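Local coordinates for protein GTP cyclohydrolase 1 type 2 homolog (Staphylococcus aureus subsp. aureus, PDB 3LNL) that is of unknown function but binds zinc in a dinuclear metal centre and assembles into a toroid-shaped homohexamer whose openings are capped by PII-like domain trimers, at residues E24-V29 with M101-D106; H110-M115 with Y334-G339; I128-D133 with K235-Y240; S289-E294 with F305-I310. The protein carries 2 engineered substitutions. All coordinates share one frame; numbering follows the deposited sequence.

Contact 1: E24-V29 with M101-D106. With ZN (zinc ion), chain G.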
loop_
_atom_site.group_PDB
_atom_site.type_symbol
_atom_site.label_atom_id
_atom_site.label_comp_id
_atom_site.label_asym_id
_atom_site.label_seq_id
_atom_site.Cartn_x
_atom_site.Cartn_y
_atom_site.Cartn_z
ATOM N N GLU B 24 -15.064 -2.837 -15.883
ATOM C CA GLU B 24 -14.190 -2.360 -14.799
ATOM C C GLU B 24 -12.793 -2.868 -15.061
ATOM O O GLU B 24 -12.618 -3.873 -15.720
ATOM C CB GLU B 24 -14.664 -2.869 -13.427
ATOM C CG GLU B 24 -16.104 -2.542 -13.104
ATOM C CD GLU B 24 -16.293 -1.112 -12.727
ATOM O OE1 GLU B 24 -17.441 -0.618 -12.848
ATOM O OE2 GLU B 24 -15.313 -0.499 -12.251
ATOM N N SER B 25 -11.782 -2.167 -14.546
ATOM C CA SER B 25 -10.389 -2.504 -14.840
ATOM C C SER B 25 -9.926 -3.802 -14.188
ATOM O O SER B 25 -9.025 -4.438 -14.692
ATOM C CB SER B 25 -9.463 -1.368 -14.385
ATOM O OG SER B 25 -9.572 -1.243 -12.981
ATOM N N TRP B 26 -10.574 -4.234 -13.104
ATOM C CA TRP B 26 -10.300 -5.555 -12.522
ATOM C C TRP B 26 -10.944 -6.733 -13.291
ATOM O O TRP B 26 -10.660 -7.867 -12.974
ATOM C CB TRP B 26 -10.749 -5.635 -11.040
ATOM C CG TRP B 26 -12.158 -5.186 -10.821
ATOM C CD1 TRP B 26 -12.562 -3.955 -10.375
ATOM C CD2 TRP B 26 -13.363 -5.948 -11.063
ATOM N NE1 TRP B 26 -13.955 -3.899 -10.350
ATOM C CE2 TRP B 26 -14.464 -5.103 -10.752
ATOM C CE3 TRP B 26 -13.613 -7.232 -11.506
ATOM C CZ2 TRP B 26 -15.772 -5.509 -10.895
ATOM C CZ3 TRP B 26 -14.942 -7.642 -11.642
ATOM C CH2 TRP B 26 -15.999 -6.777 -11.324
ATOM N N ASP B 27 -11.860 -6.466 -14.232
ATOM C CA ASP B 27 -12.663 -7.514 -14.833
ATOM C C ASP B 27 -11.838 -8.246 -15.913
ATOM O O ASP B 27 -10.725 -7.804 -16.280
ATOM C CB ASP B 27 -13.909 -6.882 -15.454
ATOM C CG ASP B 27 -15.067 -7.820 -15.574
ATOM O OD1 ASP B 27 -14.948 -9.029 -15.295
ATOM O OD2 ASP B 27 -16.148 -7.311 -16.007
ATOM N N ASN B 28 -12.353 -9.380 -16.358
ATOM C CA ASN B 28 -11.745 -10.157 -17.416
ATOM C C ASN B 28 -12.766 -10.388 -18.512
ATOM O O ASN B 28 -13.615 -11.277 -18.399
ATOM C CB ASN B 28 -11.223 -11.456 -16.844
ATOM C CG ASN B 28 -10.261 -12.156 -17.793
ATOM O OD1 ASN B 28 -9.555 -11.500 -18.527
ATOM N ND2 ASN B 28 -10.281 -13.485 -17.816
ATOM N N VAL B 29 -12.716 -9.567 -19.566
ATOM C CA VAL B 29 -13.772 -9.571 -20.595
ATOM C C VAL B 29 -13.240 -9.794 -21.988
ATOM O O VAL B 29 -12.027 -9.684 -22.240
ATOM C CB VAL B 29 -14.680 -8.301 -20.548
ATOM C CG1 VAL B 29 -15.466 -8.228 -19.215
ATOM C CG2 VAL B 29 -13.894 -7.027 -20.772
ATOM N N MET B 101 -18.972 -11.197 -21.708
ATOM C CA MET B 101 -19.475 -9.822 -21.697
ATOM C C MET B 101 -19.960 -9.585 -20.291
ATOM O O MET B 101 -21.164 -9.808 -19.981
ATOM C CB MET B 101 -20.589 -9.667 -22.757
ATOM C CG MET B 101 -20.053 -9.767 -24.223
ATOM S SD MET B 101 -21.440 -9.614 -25.354
ATOM C CE MET B 101 -21.627 -7.806 -25.384
ATOM N N HIS B 102 -19.017 -9.151 -19.427
ATOM C CA HIS B 102 -19.281 -9.090 -18.013
ATOM C C HIS B 102 -19.679 -7.689 -17.573
ATOM O O HIS B 102 -20.772 -7.249 -17.940
ATOM C CB HIS B 102 -18.143 -9.663 -17.189
ATOM C CG HIS B 102 -18.512 -9.883 -15.765
ATOM N ND1 HIS B 102 -17.616 -9.719 -14.724
ATOM C CD2 HIS B 102 -19.705 -10.202 -15.201
ATOM C CE1 HIS B 102 -18.244 -9.959 -13.576
ATOM N NE2 HIS B 102 -19.513 -10.239 -13.835
ATOM N N THR B 103 -18.813 -6.945 -16.873
ATOM C CA THR B 103 -19.267 -5.668 -16.347
ATOM C C THR B 103 -19.575 -4.652 -17.473
ATOM O O THR B 103 -20.381 -3.787 -17.246
ATOM C CB THR B 103 -18.355 -5.068 -15.265
ATOM O OG1 THR B 103 -17.042 -4.860 -15.785
ATOM C CG2 THR B 103 -18.311 -5.978 -13.995
ATOM N N ASN B 104 -18.992 -4.768 -18.680
ATOM C CA ASN B 104 -19.512 -3.984 -19.825
ATOM C C ASN B 104 -21.015 -4.147 -20.074
ATOM O O ASN B 104 -21.718 -3.187 -20.403
ATOM C CB ASN B 104 -18.675 -4.125 -21.135
ATOM C CG ASN B 104 -18.477 -5.561 -21.569
ATOM O OD1 ASN B 104 -18.297 -6.472 -20.731
ATOM N ND2 ASN B 104 -18.544 -5.790 -22.899
ATOM N N LEU B 105 -21.537 -5.338 -19.861
ATOM C CA LEU B 105 -22.979 -5.539 -19.997
ATOM C C LEU B 105 -23.752 -5.065 -18.764
ATOM O O LEU B 105 -24.897 -4.660 -18.909
ATOM C CB LEU B 105 -23.276 -7.012 -20.299
ATOM C CG LEU B 105 -24.670 -7.329 -20.815
ATOM C CD1 LEU B 105 -24.868 -6.823 -22.260
ATOM C CD2 LEU B 105 -24.839 -8.883 -20.690
ATOM N N ASP B 106 -23.135 -5.104 -17.570
ATOM C CA ASP B 106 -23.762 -4.553 -16.344
ATOM C C ASP B 106 -24.002 -3.055 -16.442
ATOM O O ASP B 106 -24.945 -2.547 -15.828
ATOM C CB ASP B 106 -22.942 -4.859 -15.071
ATOM C CG ASP B 106 -23.053 -6.324 -14.652
ATOM O OD1 ASP B 106 -24.228 -6.792 -14.605
ATOM O OD2 ASP B 106 -21.995 -6.983 -14.375
HETATM ZN ZN ZN G . -23.464 -8.606 -13.621
HETATM O O HOH W 1 -21.981 -9.814 -12.785
HETATM O O HOH W 2 -23.362 -7.908 -11.545
#
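The carboxylate oxygen OD2 of D27 is gripped twice by T103: the hydroxyl OG1 donates to it at 2.6 Å and the backbone N at 2.8 Å, the hydroxyl from the anti side and the N nearly along the C-O bond. T103 OG1 is itself an acceptor for the backbone N of E24, at 2.8 Å. The other carboxylate oxygen of D27, OD1, receives ND1 of H102 at 2.8 Å, almost straight at 170°. This partner lies exactly in the imidazole plane, although that plane stands 72° from the carboxylate. N28 N reaches the same oxygen from the opposite face, which leaves D27 little freedom to rotate. With CG anti to its own N (chi1 -155°), D27 faces the helix start, where H102 is the N-cap. The far nitrogen of H102, NE2, bonds a water at 2.7 Å that is also a ligand of the zinc ion, so H102 is a second-shell residue, and D27 orients it from one step further out. D106 holds the metal through both carboxylate oxygens; H68 and E333 complete its protein ligands. Apolar packing is slighter: W26 CH2 lies 3.6 Å from T103 CG2, and V29 CG1 rests against H102 CB. The loop 24-29 runs into strand 30-32, outermost in its sheet within this chain and antiparallel to strand 97-100, which M101 and H102 link to helix 103-106.

Contact 2: H110-M115 with Y334-G339. Unlike the reference sequence in segment 110-115: H110 (reference Tyr).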
loop_
_atom_site.group_PDB
_atom_site.type_symbol
_atom_site.label_atom_id
_atom_site.label_comp_id
_atom_site.label_asym_id
_atom_site.label_seq_id
_atom_site.Cartn_x
_atom_site.Cartn_y
_atom_site.Cartn_z
ATOM N N HIS B 110 -28.500 -0.889 -22.500
ATOM C CA HIS B 110 -29.412 -1.995 -22.826
ATOM C C HIS B 110 -29.049 -3.281 -22.121
ATOM O O HIS B 110 -29.519 -4.354 -22.485
ATOM C CB HIS B 110 -29.446 -2.207 -24.337
ATOM C CG HIS B 110 -29.793 -0.967 -25.077
ATOM N ND1 HIS B 110 -31.074 -0.463 -25.108
ATOM C CD2 HIS B 110 -29.019 -0.090 -25.763
ATOM C CE1 HIS B 110 -31.084 0.668 -25.808
ATOM N NE2 HIS B 110 -29.846 0.914 -26.214
ATOM N N GLY B 111 -28.196 -3.155 -21.111
ATOM C CA GLY B 111 -27.581 -4.302 -20.412
ATOM C C GLY B 111 -28.386 -4.922 -19.274
ATOM O O GLY B 111 -29.585 -4.819 -19.281
ATOM N N VAL B 112 -27.707 -5.569 -18.307
ATOM C CA VAL B 112 -28.356 -6.433 -17.309
ATOM C C VAL B 112 -29.493 -5.712 -16.509
ATOM O O VAL B 112 -30.593 -6.254 -16.266
ATOM C CB VAL B 112 -27.287 -7.012 -16.322
ATOM C CG1 VAL B 112 -27.903 -7.832 -15.201
ATOM C CG2 VAL B 112 -26.254 -7.854 -17.109
ATOM N N ASN B 113 -29.227 -4.486 -16.140
ATOM C CA ASN B 113 -30.160 -3.721 -15.316
ATOM C C ASN B 113 -31.336 -3.143 -16.043
ATOM O O ASN B 113 -32.445 -3.212 -15.519
ATOM C CB ASN B 113 -29.395 -2.732 -14.464
ATOM C CG ASN B 113 -28.435 -3.465 -13.555
ATOM O OD1 ASN B 113 -28.863 -4.349 -12.836
ATOM N ND2 ASN B 113 -27.127 -3.196 -13.681
ATOM N N MET B 114 -31.137 -2.728 -17.299
ATOM C CA MET B 114 -32.285 -2.417 -18.181
ATOM C C MET B 114 -33.137 -3.663 -18.351
ATOM O O MET B 114 -34.360 -3.570 -18.270
ATOM C CB MET B 114 -31.821 -1.864 -19.517
ATOM C CG MET B 114 -32.886 -1.807 -20.605
ATOM S SD MET B 114 -34.134 -0.606 -20.130
ATOM C CE MET B 114 -33.249 0.934 -20.365
ATOM N N MET B 115 -32.503 -4.824 -18.592
ATOM C CA MET B 115 -33.224 -6.093 -18.740
ATOM C C MET B 115 -34.023 -6.471 -17.507
ATOM O O MET B 115 -35.198 -6.862 -17.608
ATOM C CB MET B 115 -32.254 -7.227 -19.060
ATOM C CG MET B 115 -31.643 -7.113 -20.457
ATOM S SD MET B 115 -30.271 -8.215 -20.570
ATOM C CE MET B 115 -29.458 -7.681 -22.110
ATOM N N TYR B 334 -29.725 -14.089 -14.667
ATOM C CA TYR B 334 -30.000 -15.027 -15.783
ATOM C C TYR B 334 -30.870 -14.434 -16.859
ATOM O O TYR B 334 -30.904 -14.958 -17.966
ATOM C CB TYR B 334 -30.664 -16.345 -15.297
ATOM C CG TYR B 334 -32.144 -16.168 -15.064
ATOM C CD1 TYR B 334 -33.026 -16.364 -16.095
ATOM C CD2 TYR B 334 -32.658 -15.750 -13.817
ATOM C CE1 TYR B 334 -34.398 -16.165 -15.942
ATOM C CE2 TYR B 334 -34.067 -15.588 -13.629
ATOM C CZ TYR B 334 -34.917 -15.791 -14.701
ATOM O OH TYR B 334 -36.271 -15.597 -14.606
ATOM N N VAL B 335 -31.560 -13.325 -16.565
ATOM C CA VAL B 335 -32.352 -12.641 -17.578
ATOM C C VAL B 335 -31.499 -12.210 -18.749
ATOM O O VAL B 335 -32.033 -11.927 -19.807
ATOM C CB VAL B 335 -33.144 -11.363 -17.020
ATOM C CG1 VAL B 335 -34.143 -11.795 -15.929
ATOM C CG2 VAL B 335 -32.177 -10.290 -16.492
ATOM N N MET B 336 -30.184 -12.098 -18.598
ATOM C CA MET B 336 -29.392 -11.621 -19.745
ATOM C C MET B 336 -29.244 -12.671 -20.859
ATOM O O MET B 336 -28.765 -12.354 -21.938
ATOM C CB MET B 336 -28.037 -11.011 -19.357
ATOM C CG MET B 336 -27.054 -11.841 -18.586
ATOM S SD MET B 336 -26.537 -13.435 -19.285
ATOM C CE MET B 336 -25.646 -12.845 -20.760
ATOM N N LYS B 337 -29.629 -13.924 -20.623
ATOM C CA LYS B 337 -29.471 -14.920 -21.673
ATOM C C LYS B 337 -30.451 -14.590 -22.798
ATOM O O LYS B 337 -30.067 -14.403 -23.942
ATOM C CB LYS B 337 -29.717 -16.347 -21.128
ATOM C CG LYS B 337 -28.722 -16.789 -20.036
ATOM C CD LYS B 337 -28.871 -18.220 -19.618
ATOM C CE LYS B 337 -30.297 -18.473 -19.012
ATOM N NZ LYS B 337 -30.309 -19.856 -18.524
ATOM N N GLU B 338 -31.738 -14.528 -22.475
ATOM C CA GLU B 338 -32.739 -14.107 -23.438
ATOM C C GLU B 338 -32.541 -12.659 -23.852
ATOM O O GLU B 338 -32.709 -12.328 -25.016
ATOM C CB GLU B 338 -34.174 -14.268 -22.904
ATOM C CG GLU B 338 -34.606 -15.738 -22.667
ATOM C CD GLU B 338 -34.821 -16.564 -23.937
ATOM O OE1 GLU B 338 -35.068 -17.783 -23.775
ATOM O OE2 GLU B 338 -34.741 -16.035 -25.067
ATOM N N GLY B 339 -32.154 -11.798 -22.922
ATOM C CA GLY B 339 -31.967 -10.402 -23.290
ATOM C C GLY B 339 -30.840 -10.218 -24.299
ATOM O O GLY B 339 -30.955 -9.435 -25.244
#
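V335 opens the meeting of the two segments, turning its CG2 methyl to M115 CB at 4.0 Å and more loosely toward the carbonyl O of V112. At M336 the backbone itself is touched: M115 SD lies 3.6 Å from M336 CA and 3.8 Å from M336 CB. M336 CB also faces V112 CG2, 4.3 Å away. Beyond CB, M336 bends away, its CG set between N and C (chi1 58°), and its side chain packs on H68 and L105 instead. One helical turn on, G339 has no side chain, and M115 uses the room: its chain, extended past CG (chi2 166°), lays the CE methyl 3.6 Å from G339 C. A long flexible thioether thus lies against helix 336-350, passing from M336 to G339, SD on the first and CE on the second, while L343 of the same helix touches M115 further along. Because the partners are aliphatic carbons, a sulfur and backbone atoms, the fit between helices 112-119 and 336-350 here rests on shape and van der Waals contact, without directional polar bonds.

Contact 3: I128-D133 with K235-Y240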
loop_
_atom_site.group_PDB
_atom_site.type_symbol
_atom_site.label_atom_id
_atom_site.label_comp_id
_atom_site.label_asym_id
_atom_site.label_seq_id
_atom_site.Cartn_x
_atom_site.Cartn_y
_atom_site.Cartn_z
ATOM N N ILE B 128 -27.963 4.851 -13.918
ATOM C CA ILE B 128 -27.412 5.635 -12.796
ATOM C C ILE B 128 -25.938 5.276 -12.589
ATOM O O ILE B 128 -25.378 4.361 -13.256
ATOM C CB ILE B 128 -28.237 5.444 -11.457
ATOM C CG1 ILE B 128 -28.299 3.981 -11.085
ATOM C CG2 ILE B 128 -29.627 6.106 -11.574
ATOM C CD1 ILE B 128 -28.952 3.691 -9.758
ATOM N N ASN B 129 -25.302 5.999 -11.674
ATOM C CA ASN B 129 -23.866 5.827 -11.393
ATOM C C ASN B 129 -23.005 6.003 -12.655
ATOM O O ASN B 129 -22.055 5.250 -12.900
ATOM C CB ASN B 129 -23.591 4.476 -10.699
ATOM C CG ASN B 129 -24.312 4.350 -9.350
ATOM O OD1 ASN B 129 -24.272 5.265 -8.564
ATOM N ND2 ASN B 129 -25.045 3.267 -9.133
ATOM N N ASN B 130 -23.327 6.998 -13.462
ATOM C CA ASN B 130 -22.684 7.151 -14.771
ATOM C C ASN B 130 -21.184 7.292 -14.738
ATOM O O ASN B 130 -20.651 8.009 -13.903
ATOM C CB ASN B 130 -23.261 8.338 -15.540
ATOM C CG ASN B 130 -24.731 8.242 -15.658
ATOM O OD1 ASN B 130 -25.384 8.100 -14.648
ATOM N ND2 ASN B 130 -25.258 8.181 -16.880
ATOM N N GLN B 131 -20.514 6.621 -15.686
ATOM C CA GLN B 131 -19.081 6.790 -15.876
ATOM C C GLN B 131 -18.820 8.256 -16.348
ATOM O O GLN B 131 -19.779 8.993 -16.663
ATOM C CB GLN B 131 -18.542 5.740 -16.879
ATOM C CG GLN B 131 -18.879 4.319 -16.484
ATOM C CD GLN B 131 -18.279 3.249 -17.405
ATOM O OE1 GLN B 131 -17.804 3.550 -18.511
ATOM N NE2 GLN B 131 -18.279 1.988 -16.924
ATOM N N GLN B 132 -17.560 8.682 -16.303
ATOM C CA GLN B 132 -17.135 9.976 -16.868
ATOM C C GLN B 132 -16.141 9.664 -17.965
ATOM O O GLN B 132 -15.219 8.888 -17.770
ATOM C CB GLN B 132 -16.495 10.909 -15.826
ATOM C CG GLN B 132 -17.468 11.439 -14.764
ATOM C CD GLN B 132 -18.387 12.557 -15.270
ATOM O OE1 GLN B 132 -17.970 13.441 -16.029
ATOM N NE2 GLN B 132 -19.645 12.519 -14.847
ATOM N N ASP B 133 -16.366 10.236 -19.129
ATOM C CA ASP B 133 -15.467 10.047 -20.247
ATOM C C ASP B 133 -14.662 11.311 -20.457
ATOM O O ASP B 133 -15.189 12.407 -20.355
ATOM C CB ASP B 133 -16.265 9.680 -21.498
ATOM C CG ASP B 133 -17.138 8.431 -21.287
ATOM O OD1 ASP B 133 -16.648 7.422 -20.722
ATOM O OD2 ASP B 133 -18.321 8.473 -21.682
ATOM N N LYS B 235 -14.507 16.646 -19.163
ATOM C CA LYS B 235 -15.157 15.427 -18.764
ATOM C C LYS B 235 -16.634 15.569 -19.054
ATOM O O LYS B 235 -17.230 16.630 -18.825
ATOM C CB LYS B 235 -14.886 15.105 -17.318
ATOM C CG LYS B 235 -13.430 14.708 -17.091
ATOM C CD LYS B 235 -13.121 14.344 -15.641
ATOM C CE LYS B 235 -11.788 13.574 -15.579
ATOM N NZ LYS B 235 -11.376 13.130 -14.218
ATOM N N GLN B 236 -17.197 14.499 -19.601
ATOM C CA GLN B 236 -18.620 14.404 -19.897
ATOM C C GLN B 236 -19.192 13.190 -19.214
ATOM O O GLN B 236 -18.530 12.169 -19.123
ATOM C CB GLN B 236 -18.847 14.211 -21.394
ATOM C CG GLN B 236 -18.330 15.322 -22.270
ATOM C CD GLN B 236 -18.879 15.213 -23.683
ATOM O OE1 GLN B 236 -19.471 14.204 -24.052
ATOM N NE2 GLN B 236 -18.698 16.258 -24.465
ATOM N N THR B 237 -20.443 13.298 -18.790
ATOM C CA THR B 237 -21.154 12.203 -18.204
ATOM C C THR B 237 -21.443 11.171 -19.263
ATOM O O THR B 237 -21.966 11.482 -20.313
ATOM C CB THR B 237 -22.452 12.675 -17.551
ATOM O OG1 THR B 237 -22.121 13.711 -16.623
ATOM C CG2 THR B 237 -23.133 11.520 -16.827
ATOM N N SER B 238 -21.072 9.932 -18.974
ATOM C CA SER B 238 -21.187 8.861 -19.927
ATOM C C SER B 238 -22.641 8.404 -19.986
ATOM O O SER B 238 -23.397 8.603 -19.049
ATOM C CB SER B 238 -20.369 7.651 -19.423
ATOM O OG SER B 238 -20.457 6.616 -20.356
ATOM N N LEU B 239 -22.965 7.683 -21.041
ATOM C CA LEU B 239 -24.212 6.960 -21.123
ATOM C C LEU B 239 -24.176 5.628 -20.359
ATOM O O LEU B 239 -25.223 5.031 -20.152
ATOM C CB LEU B 239 -24.603 6.743 -22.599
ATOM C CG LEU B 239 -24.905 8.047 -23.362
ATOM C CD1 LEU B 239 -25.272 7.716 -24.780
ATOM C CD2 LEU B 239 -26.008 8.887 -22.727
ATOM N N TYR B 240 -22.967 5.186 -19.996
ATOM C CA TYR B 240 -22.718 3.934 -19.296
ATOM C C TYR B 240 -22.692 4.178 -17.788
ATOM O O TYR B 240 -22.170 5.173 -17.311
ATOM C CB TYR B 240 -21.401 3.258 -19.803
ATOM C CG TYR B 240 -21.403 3.082 -21.329
ATOM C CD1 TYR B 240 -20.840 4.055 -22.188
ATOM C CD2 TYR B 240 -22.014 1.983 -21.909
ATOM C CE1 TYR B 240 -20.896 3.909 -23.589
ATOM C CE2 TYR B 240 -22.096 1.849 -23.264
ATOM C CZ TYR B 240 -21.539 2.816 -24.107
ATOM O OH TYR B 240 -21.643 2.605 -25.457
HETATM O O HOH W 3 -20.358 7.557 -23.188
#
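S238 O, which regular antiparallel pairing would offer to the backbone N of Q131, is bonded by the side chain of N130: ND2 donates at 2.9 Å and 173°, with the acceptor in its amide plane. Q131 N meanwhile bonds Y240 O, at 2.7 Å, although Q131 O still accepts from S238 N at 2.8 Å. That Y240 acceptor is presented by a corner of the chain at L239, where S238 OG accepts from Y240 N in an ST turn. S238 OG is also joined to D133 OD2 through a water that donates to the carboxylate. Farther along, ordinary pairing takes over: D133 and Q236 form a hydrogen-bonded antiparallel pair, N to O both ways. The two segments lie where strands 125-142 and 229-238 leave the NIF3 part for the PII-like domain, which bulges out between the two NIF3 domains; the N-to-C directions of strands 130-133 and 235-238 are 150° apart, near antiparallel. T237 packs its CG2 3.4 Å from N130 CB while its hydroxyl bonds E215 of a neighbouring subunit. The extended Q131 side chain passes Y240, CG 3.5 Å from Y240 O and OE1 near Y240 CB, with the amide NE2 bonded to T22 O.

Contact 4: S289-E294 with F305-I310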
loop_
_atom_site.group_PDB
_atom_site.type_symbol
_atom_site.label_atom_id
_atom_site.label_comp_id
_atom_site.label_asym_id
_atom_site.label_seq_id
_atom_site.Cartn_x
_atom_site.Cartn_y
_atom_site.Cartn_z
ATOM N N SER B 289 -24.395 -8.605 -7.342
ATOM C CA SER B 289 -24.005 -8.331 -5.955
ATOM C C SER B 289 -23.700 -6.838 -5.872
ATOM O O SER B 289 -22.546 -6.434 -6.072
ATOM C CB SER B 289 -22.759 -9.111 -5.553
ATOM O OG SER B 289 -22.461 -8.851 -4.157
ATOM N N GLY B 290 -24.716 -6.032 -5.598
ATOM C CA GLY B 290 -24.548 -4.554 -5.608
ATOM C C GLY B 290 -24.530 -3.862 -4.284
ATOM O O GLY B 290 -24.557 -2.632 -4.214
ATOM N N ILE B 291 -24.453 -4.645 -3.208
ATOM C CA ILE B 291 -24.397 -4.052 -1.899
ATOM C C ILE B 291 -23.105 -3.235 -1.859
ATOM O O ILE B 291 -22.075 -3.673 -2.383
ATOM C CB ILE B 291 -24.515 -5.077 -0.733
ATOM C CG1 ILE B 291 -25.935 -5.638 -0.649
ATOM C CG2 ILE B 291 -24.102 -4.414 0.601
ATOM C CD1 ILE B 291 -27.021 -4.570 -0.218
ATOM N N GLY B 292 -23.198 -2.035 -1.271
ATOM C CA GLY B 292 -22.167 -1.021 -1.361
ATOM C C GLY B 292 -22.767 0.210 -2.034
ATOM O O GLY B 292 -22.311 1.302 -1.777
ATOM N N TYR B 293 -23.808 0.032 -2.846
ATOM C CA TYR B 293 -24.452 1.160 -3.588
ATOM C C TYR B 293 -25.785 1.590 -3.010
ATOM O O TYR B 293 -26.374 2.561 -3.495
ATOM C CB TYR B 293 -24.648 0.808 -5.092
ATOM C CG TYR B 293 -23.365 0.757 -5.858
ATOM C CD1 TYR B 293 -22.647 -0.415 -5.960
ATOM C CD2 TYR B 293 -22.879 1.889 -6.503
ATOM C CE1 TYR B 293 -21.425 -0.463 -6.691
ATOM C CE2 TYR B 293 -21.688 1.854 -7.229
ATOM C CZ TYR B 293 -20.985 0.673 -7.314
ATOM O OH TYR B 293 -19.832 0.635 -8.011
ATOM N N GLU B 294 -26.253 0.913 -1.958
ATOM C CA GLU B 294 -27.624 1.163 -1.466
ATOM C C GLU B 294 -27.827 2.545 -0.877
ATOM O O GLU B 294 -28.894 3.159 -1.080
ATOM C CB GLU B 294 -28.121 0.070 -0.504
ATOM C CG GLU B 294 -27.404 -0.120 0.849
ATOM C CD GLU B 294 -26.116 -0.949 0.770
ATOM O OE1 GLU B 294 -25.551 -1.075 -0.349
ATOM O OE2 GLU B 294 -25.652 -1.444 1.844
ATOM N N PHE B 305 -33.671 -0.523 -2.935
ATOM C CA PHE B 305 -32.534 -0.960 -3.647
ATOM C C PHE B 305 -32.658 -2.455 -3.861
ATOM O O PHE B 305 -32.739 -3.208 -2.912
ATOM C CB PHE B 305 -31.271 -0.643 -2.893
ATOM C CG PHE B 305 -30.009 -0.984 -3.645
ATOM C CD1 PHE B 305 -29.653 -0.278 -4.793
ATOM C CD2 PHE B 305 -29.193 -2.052 -3.233
ATOM C CE1 PHE B 305 -28.487 -0.569 -5.476
ATOM C CE2 PHE B 305 -28.038 -2.376 -3.931
ATOM C CZ PHE B 305 -27.678 -1.640 -5.060
ATOM N N VAL B 306 -32.682 -2.869 -5.127
ATOM C CA VAL B 306 -32.866 -4.261 -5.515
ATOM C C VAL B 306 -31.565 -4.833 -6.015
ATOM O O VAL B 306 -30.914 -4.262 -6.937
ATOM C CB VAL B 306 -33.916 -4.401 -6.644
ATOM C CG1 VAL B 306 -34.049 -5.885 -7.089
ATOM C CG2 VAL B 306 -35.279 -3.812 -6.191
ATOM N N THR B 307 -31.145 -5.948 -5.409
ATOM C CA THR B 307 -29.880 -6.576 -5.775
ATOM C C THR B 307 -29.886 -8.057 -5.368
ATOM O O THR B 307 -30.933 -8.599 -5.010
ATOM C CB THR B 307 -28.675 -5.807 -5.161
ATOM O OG1 THR B 307 -27.469 -6.177 -5.829
ATOM C CG2 THR B 307 -28.490 -6.049 -3.636
ATOM N N GLY B 308 -28.730 -8.700 -5.431
ATOM C CA GLY B 308 -28.549 -10.075 -4.948
ATOM C C GLY B 308 -27.446 -10.186 -3.939
ATOM O O GLY B 308 -26.768 -9.190 -3.652
ATOM N N ASP B 309 -27.286 -11.400 -3.382
ATOM C CA ASP B 309 -26.206 -11.782 -2.440
ATOM C C ASP B 309 -26.174 -10.849 -1.213
ATOM O O ASP B 309 -25.105 -10.476 -0.762
ATOM C CB ASP B 309 -24.808 -11.722 -3.115
ATOM C CG ASP B 309 -24.463 -12.941 -3.978
ATOM O OD1 ASP B 309 -25.095 -13.989 -3.876
ATOM O OD2 ASP B 309 -23.478 -12.846 -4.777
ATOM N N ILE B 310 -27.333 -10.471 -0.671
ATOM C CA ILE B 310 -27.347 -9.606 0.519
ATOM C C ILE B 310 -27.039 -10.450 1.762
ATOM O O ILE B 310 -27.609 -11.542 1.956
ATOM C CB ILE B 310 -28.665 -8.851 0.686
ATOM C CG1 ILE B 310 -29.013 -8.124 -0.635
ATOM C CG2 ILE B 310 -28.549 -7.883 1.868
ATOM C CD1 ILE B 310 -30.277 -7.270 -0.630
HETATM O O HOH W 4 -24.477 -7.708 -2.806
#
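The backbone of S289-E294 folds through a type II turn from G290 to Y293, closed by Y293 N to G290 O at 3.1 Å, and lies against strand 304-307 and the loop after it, with S289 nearest G308. G290 N donates to the hydroxyl OG1 of T307 at 2.8 Å, a bent bond of 139°; that oxygen is also bonded to I286 O. The F305 ring, which chi1 of -175° points away from its own N and in toward the turn, presents one face to E294. There E294 CA makes a CH-pi contact 4.0 Å from the ring centroid, only 15° off the normal, while Y293 CB touches F305 CZ. I291 crosses at about a right angle over T307 and I310, its CG1 4.0 Å from both T307 CG2 and I310 CG1. One water gathers S289 OG, I291 N and G308 O, spanning the two segments. E294 OE1 accepts from G292 N and so braces the turn. D309, beside S289, directs OD2 to H330, a zinc ligand, which ties this loop to the metal site. The turn leads into helix 294-299, and strand 304-307 runs parallel between strands 279-285 and 325-327, with helix 312-321 covering I291 and I310.

Contact 1 closes first along the chain. Contacts 1 and 2 adjoin, their centres about 14 Å apart: helices 103-106 and 112-119 follow each other, L105 O probably bonds V112 N, and V112 CG2 packs on the zinc ligand D106. Contact 2 spans the chain widely, enclosing contacts 3 and 4, so helix 112-119 meets helix 336-350 from the far end of the sequence. Contacts 3 and 4 come in series inside that loop and reach the same mixed sheet; their centres are about 21 Å apart, yet N129 touches Y293. Contact 4 lies about 17 Å, centre to centre, from contacts 1 and 2. Distant parts of the chain thus converge on the zinc centre, while contact 3 marks the way out to the PII-like lid.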